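Side-chain contacts in replication initiator A family protein (Staphylococcus aureus CA-347, PDB 4PT7), which probably initiates replication of staphylococcal multiresistance plasmids by assembling at the plasmid origin through an N-terminal DNA-binding domain of the helix-turn-helix class: residues N68-L71 / M72-N76; E80-T83 / K84-G88; Q18-K21 / V22-T25. All coordinates share one frame; numbering follows the deposited sequence.

Contact 1 (N68-L71 / M72-N76); sequences NEKL and MEILN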
# COMPACT_ATOMS: atom_id res chain seq x y z
N ASN B 68 -1.61 15.80 -2.37
CA ASN B 68 -1.86 14.42 -1.99
C ASN B 68 -1.19 13.45 -2.95
O ASN B 68 -0.74 12.38 -2.54
CB ASN B 68 -3.37 14.17 -1.95
CG ASN B 68 -4.03 14.77 -0.72
OD1 ASN B 68 -5.24 14.95 -0.68
ND2 ASN B 68 -3.22 15.07 0.29
N GLU B 69 -1.11 13.82 -4.22
CA GLU B 69 -0.48 12.97 -5.22
C GLU B 69 1.02 12.86 -4.93
O GLU B 69 1.61 11.79 -5.07
CB GLU B 69 -0.65 13.55 -6.64
CG GLU B 69 -2.06 13.48 -7.24
CD GLU B 69 -2.98 14.64 -6.85
OE1 GLU B 69 -4.11 14.68 -7.38
OE2 GLU B 69 -2.59 15.50 -6.03
N LYS B 70 1.61 13.98 -4.54
CA LYS B 70 3.04 14.04 -4.24
C LYS B 70 3.39 13.23 -2.99
O LYS B 70 4.31 12.43 -3.01
CB LYS B 70 3.50 15.49 -4.04
CG LYS B 70 4.64 15.91 -4.95
CD LYS B 70 5.82 14.95 -4.88
CE LYS B 70 6.94 15.41 -5.80
NZ LYS B 70 8.07 14.45 -5.88
N LEU B 71 2.64 13.45 -1.92
CA LEU B 71 2.86 12.72 -0.67
C LEU B 71 2.77 11.22 -0.92
O LEU B 71 3.62 10.46 -0.45
CB LEU B 71 1.82 13.16 0.38
CG LEU B 71 2.00 14.58 0.94
CD1 LEU B 71 0.77 15.00 1.74
CD2 LEU B 71 3.26 14.61 1.81
N MET B 72 1.75 10.79 -1.67
CA MET B 72 1.57 9.37 -1.98
C MET B 72 2.83 8.82 -2.66
O MET B 72 3.27 7.71 -2.38
CB MET B 72 0.35 9.16 -2.88
CG MET B 72 -0.97 9.13 -2.12
SD MET B 72 -2.44 9.06 -3.20
CE MET B 72 -1.96 7.75 -4.34
N GLU B 73 3.42 9.63 -3.53
CA GLU B 73 4.63 9.23 -4.22
C GLU B 73 5.81 9.19 -3.24
O GLU B 73 6.63 8.27 -3.28
CB GLU B 73 4.95 10.22 -5.34
CG GLU B 73 6.16 9.82 -6.15
CD GLU B 73 6.90 11.01 -6.71
OE1 GLU B 73 7.66 11.66 -5.94
OE2 GLU B 73 6.72 11.31 -7.91
N ILE B 74 5.89 10.20 -2.37
CA ILE B 74 6.98 10.27 -1.39
C ILE B 74 6.94 9.12 -0.38
O ILE B 74 7.98 8.55 -0.05
CB ILE B 74 6.95 11.62 -0.61
CG1 ILE B 74 7.29 12.78 -1.56
CG2 ILE B 74 7.95 11.58 0.53
CD1 ILE B 74 7.10 14.16 -0.93
N LEU B 75 5.75 8.79 0.10
CA LEU B 75 5.54 7.73 1.07
C LEU B 75 5.22 6.40 0.38
O LEU B 75 4.98 5.38 1.05
CB LEU B 75 4.39 8.10 2.02
CG LEU B 75 4.52 9.47 2.70
CD1 LEU B 75 3.30 9.76 3.59
CD2 LEU B 75 5.79 9.48 3.52
N ASN B 76 5.21 6.43 -0.95
CA ASN B 76 4.91 5.24 -1.74
C ASN B 76 3.71 4.46 -1.19
O ASN B 76 3.83 3.29 -0.83
CB ASN B 76 6.14 4.34 -1.80
CG ASN B 76 5.90 3.08 -2.63
OD1 ASN B 76 5.29 3.14 -3.70
ND2 ASN B 76 6.39 1.94 -2.14
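K70 runs alongside E73, the two side chains leaving one flank of the helix together, and its NZ meets E73 OE1 at 2.8 Å in a salt bridge. With CG of E73 anti to the backbone N (chi1 -177°), the carboxylate is carried back beside the lysine. The ammonium approaches OE1 on its syn side, 28° out of the carboxylate plane. The main partner of the same NZ is D129 of the fourth subunit, and E73 shares the ammonium with it. The K70 aliphatic chain also brushes I74, CD lying 4.2 Å from I74 CG1. On another side M72 turns its CG to 3.3 Å from N68 O, the same oxygen that accepts the M72 N-H. Helix 68-74 precedes helix 79-91, a succession consistent with the helix-turn-helix class, and L71 faces L82 of that second helix while L75 and I74 face I42 of helix 34-52. L71 O receives the bond from L75 N at 2.8 Å, and L75 CG rests 3.4 Å from the same oxygen. A Schellman motif then ends the helix, N76 taking positive phi as its C-prime residue and giving a weak bond of 3.3 Å from N76 N to E73 O.

Contact 2 (E80-T83 / K84-G88); sequences EKLT and KIKKG. With SO4 (sulfate ion), chain I.
K81 and I85, one turn apart, cross obliquely on the helix flank, K81 CG touching I85 CD1 at 3.8 Å. Beyond that crossing K81 leaves the isoleucine: a bend at chi2 (78°) directs the rest of its chain outward, and NZ reaches a bound sulfate, with 2.9 Å to its O2 and a weak bond of 3.2 Å to its O1. K81 of the third subunit binds the same ion, and D35 pairs with the K81 ammonium in a salt bridge. K84 approaches from the neighbouring position: the bend at chi3 (57°) swings its CE to 3.6 Å from sulfate O2, and a further bend at chi4 sets NZ. That K84 NZ stands 4.5 Å from K81 NZ, two cations gathered near one anion, which probably offsets their like charge.

A second slanting pair lies further round the helix. L82 sets its CD2 branch against the aliphatic part of K86, 3.4 Å from CD, while K86 CG packs at 3.2 Å on L82 O, an oxygen that also takes the K86 N-H. K86 thus packs through CG and CD while its NZ goes on to a weak bond with Q97. I85 turns inward to A39 of helix 34-52, and L82 meets M72 of helix 68-74. Such a helix, with an apolar side against two others and with K84 and K87 exposed to solvent, is consistent with the second helix of a helix-turn-helix.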
# COMPACT_ATOMS: atom_id res chain seq x y z
N GLU B 80 -5.86 5.82 0.72
CA GLU B 80 -6.34 5.33 2.00
C GLU B 80 -5.25 5.39 3.06
O GLU B 80 -5.49 5.84 4.19
CB GLU B 80 -6.82 3.88 1.89
CG GLU B 80 -8.16 3.66 1.22
CD GLU B 80 -8.05 3.38 -0.26
OE1 GLU B 80 -9.01 2.79 -0.81
OE2 GLU B 80 -7.03 3.75 -0.88
N LYS B 81 -4.07 4.91 2.71
CA LYS B 81 -2.94 4.88 3.63
C LYS B 81 -2.56 6.30 4.03
O LYS B 81 -2.33 6.57 5.21
CB LYS B 81 -1.74 4.19 2.97
CG LYS B 81 -0.72 3.66 3.98
CD LYS B 81 -1.22 2.36 4.58
CE LYS B 81 -0.65 2.14 5.94
NZ LYS B 81 -1.14 0.87 6.53
N LEU B 82 -2.49 7.19 3.05
CA LEU B 82 -2.12 8.58 3.32
C LEU B 82 -3.02 9.17 4.40
O LEU B 82 -2.54 9.77 5.36
CB LEU B 82 -2.25 9.42 2.05
CG LEU B 82 -1.22 10.52 1.77
CD1 LEU B 82 -1.87 11.59 0.91
CD2 LEU B 82 -0.68 11.13 3.05
N THR B 83 -4.33 9.00 4.22
CA THR B 83 -5.32 9.51 5.15
C THR B 83 -5.10 8.94 6.55
O THR B 83 -5.10 9.67 7.53
CB THR B 83 -6.74 9.17 4.64
OG1 THR B 83 -6.91 9.73 3.33
CG2 THR B 83 -7.82 9.74 5.56
N LYS B 84 -4.90 7.63 6.63
CA LYS B 84 -4.67 7.01 7.92
C LYS B 84 -3.36 7.48 8.57
O LYS B 84 -3.30 7.71 9.77
CB LYS B 84 -4.71 5.48 7.78
CG LYS B 84 -4.30 4.73 9.06
CD LYS B 84 -4.86 3.31 9.15
CE LYS B 84 -4.47 2.42 7.97
NZ LYS B 84 -5.26 2.72 6.74
N ILE B 85 -2.30 7.63 7.77
CA ILE B 85 -1.02 8.08 8.31
C ILE B 85 -1.13 9.49 8.88
O ILE B 85 -0.76 9.73 10.04
CB ILE B 85 0.08 7.98 7.23
CG1 ILE B 85 0.40 6.50 6.99
CG2 ILE B 85 1.34 8.73 7.66
CD1 ILE B 85 1.36 6.23 5.85
N LYS B 86 -1.65 10.40 8.07
CA LYS B 86 -1.83 11.79 8.49
C LYS B 86 -2.68 11.86 9.77
O LYS B 86 -2.36 12.62 10.69
CB LYS B 86 -2.51 12.59 7.38
CG LYS B 86 -1.66 12.74 6.13
CD LYS B 86 -2.47 13.27 4.93
CE LYS B 86 -2.96 14.68 5.14
NZ LYS B 86 -3.75 15.13 3.96
N LYS B 87 -3.74 11.07 9.81
CA LYS B 87 -4.63 11.06 10.96
C LYS B 87 -3.88 10.57 12.21
O LYS B 87 -4.00 11.15 13.28
CB LYS B 87 -5.83 10.16 10.69
CG LYS B 87 -7.01 10.36 11.66
CD LYS B 87 -7.69 11.71 11.43
CE LYS B 87 -9.06 11.81 12.13
NZ LYS B 87 -8.99 11.72 13.62
N GLY B 88 -3.13 9.49 12.04
CA GLY B 88 -2.38 8.93 13.15
C GLY B 88 -1.30 9.89 13.66
O GLY B 88 -1.16 10.06 14.86
S SO4 I . -3.14 -1.61 5.16
O1 SO4 I . -1.88 -2.11 5.74
O2 SO4 I . -3.65 -0.50 6.00
O3 SO4 I . -4.14 -2.70 5.13
O4 SO4 I . -2.89 -1.13 3.79

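Contact 3 (Q18-K21 / V22-T25); sequences QIPK and VFFT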
# COMPACT_ATOMS: atom_id res chain seq x y z
N GLN B 18 15.52 8.23 9.70
CA GLN B 18 15.65 8.15 11.15
C GLN B 18 14.34 8.17 11.91
O GLN B 18 13.57 9.14 11.82
CB GLN B 18 16.53 9.31 11.66
CG GLN B 18 17.95 9.29 11.14
CD GLN B 18 18.72 10.56 11.49
OE1 GLN B 18 19.87 10.50 11.93
NE2 GLN B 18 18.09 11.72 11.30
N ILE B 19 14.10 7.13 12.70
CA ILE B 19 12.88 7.06 13.50
C ILE B 19 13.24 7.29 14.96
O ILE B 19 14.13 6.64 15.50
CB ILE B 19 12.19 5.68 13.38
CG1 ILE B 19 11.91 5.36 11.91
CG2 ILE B 19 10.88 5.70 14.16
CD1 ILE B 19 11.41 3.94 11.69
N PRO B 20 12.56 8.25 15.61
CA PRO B 20 12.82 8.54 17.02
C PRO B 20 12.62 7.30 17.88
O PRO B 20 11.59 6.61 17.77
CB PRO B 20 11.79 9.62 17.34
CG PRO B 20 11.67 10.36 16.05
CD PRO B 20 11.63 9.24 15.03
N LYS B 21 13.60 7.00 18.74
CA LYS B 21 13.53 5.84 19.62
C LYS B 21 12.33 5.93 20.56
O LYS B 21 11.76 4.92 20.97
CB LYS B 21 14.82 5.72 20.45
CG LYS B 21 16.04 5.25 19.65
CD LYS B 21 17.15 4.77 20.60
CE LYS B 21 18.36 4.30 19.82
NZ LYS B 21 19.45 3.80 20.72
N VAL B 22 11.95 7.16 20.90
CA VAL B 22 10.82 7.36 21.79
C VAL B 22 9.55 6.72 21.20
O VAL B 22 8.61 6.42 21.94
CB VAL B 22 10.61 8.89 22.06
CG1 VAL B 22 10.22 9.59 20.77
CG2 VAL B 22 9.57 9.10 23.14
N PHE B 23 9.52 6.49 19.89
CA PHE B 23 8.35 5.87 19.26
C PHE B 23 8.24 4.39 19.64
O PHE B 23 7.23 3.75 19.38
CB PHE B 23 8.39 5.98 17.72
CG PHE B 23 8.12 7.38 17.19
CD1 PHE B 23 7.83 8.42 18.06
CD2 PHE B 23 8.16 7.64 15.82
CE1 PHE B 23 7.59 9.72 17.57
CE2 PHE B 23 7.93 8.92 15.32
CZ PHE B 23 7.64 9.96 16.19
N PHE B 24 9.29 3.85 20.25
CA PHE B 24 9.27 2.45 20.63
C PHE B 24 9.37 2.23 22.14
O PHE B 24 9.35 1.11 22.61
CB PHE B 24 10.40 1.68 19.94
CG PHE B 24 10.40 1.80 18.45
CD1 PHE B 24 11.07 2.85 17.82
CD2 PHE B 24 9.76 0.86 17.66
CE1 PHE B 24 11.10 2.95 16.42
CE2 PHE B 24 9.78 0.95 16.26
CZ PHE B 24 10.45 2.00 15.64
N THR B 25 9.48 3.32 22.89
CA THR B 25 9.58 3.23 24.34
C THR B 25 8.39 3.91 24.99
O THR B 25 7.73 3.32 25.85
CB THR B 25 10.89 3.88 24.86
OG1 THR B 25 10.92 5.26 24.48
CG2 THR B 25 12.11 3.17 24.28
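P20 lies against one face of the F23 ring. Its CB stands 4.1 Å from the ring centroid and only 5° off the ring normal, a CH-pi contact over the centre, and its CD closes on F23 CE2 at 3.7 Å, so that the proline ring runs along the phenylalanine. The F23 ring is also met edge-to-face by Y29 and by Y40.

The CG2 branch of I19, anti to its own backbone N, makes apolar contact with both aromatic rings, touching F23 CD2 at 3.7 Å and F24 CE1 at 3.6 Å. The I19 side chain as a whole runs at about a right angle to each phenylalanine side chain. The same P20 CB that sits over the F23 ring also meets V22 CG1 at 3.8 Å.

Two backbone hydrogen bonds turn the chain from strand 16-20 into the short, irregular helical turn 22-25: F23 N to P20 O at 3.0 Å and F24 N to K21 O at 2.8 Å. Each joins residues three apart, as in successive tight turns. K21 O additionally lies at the edge of the F24 ring, near its plane.

K21 NZ forms salt bridges with D45 of the fourth subunit and with E127, while I19 and its neighbours in the strand pair antiparallel with a strand of that subunit and F24 meets Y17 of it edge-to-face. Inside the turn, cohesion thus rests on hydrocarbon, one face of F23 and two backbone bonds, whereas ionic and further aromatic contacts fasten the same turn to its partner chain.

How the contacts relate
Contact 3 comes first along the chain, at the join of strand 16-20 and helix 22-25, followed by contact 1 on helix 68-74 and contact 2 on helix 79-91; all three belong to the N-terminal part of RepA. Contacts 1 and 2 have centres about 12 Å apart and touch where their two helices meet. Contact 3 is remote, its centre about 23 Å from that of contact 1 and about 19 Å from that of contact 2. Helix 34-52 packs against all three. The probable DNA-binding helix pair is thus set apart from the strand that joins the fourth subunit, consistent with an initiator that assembles while holding its origin.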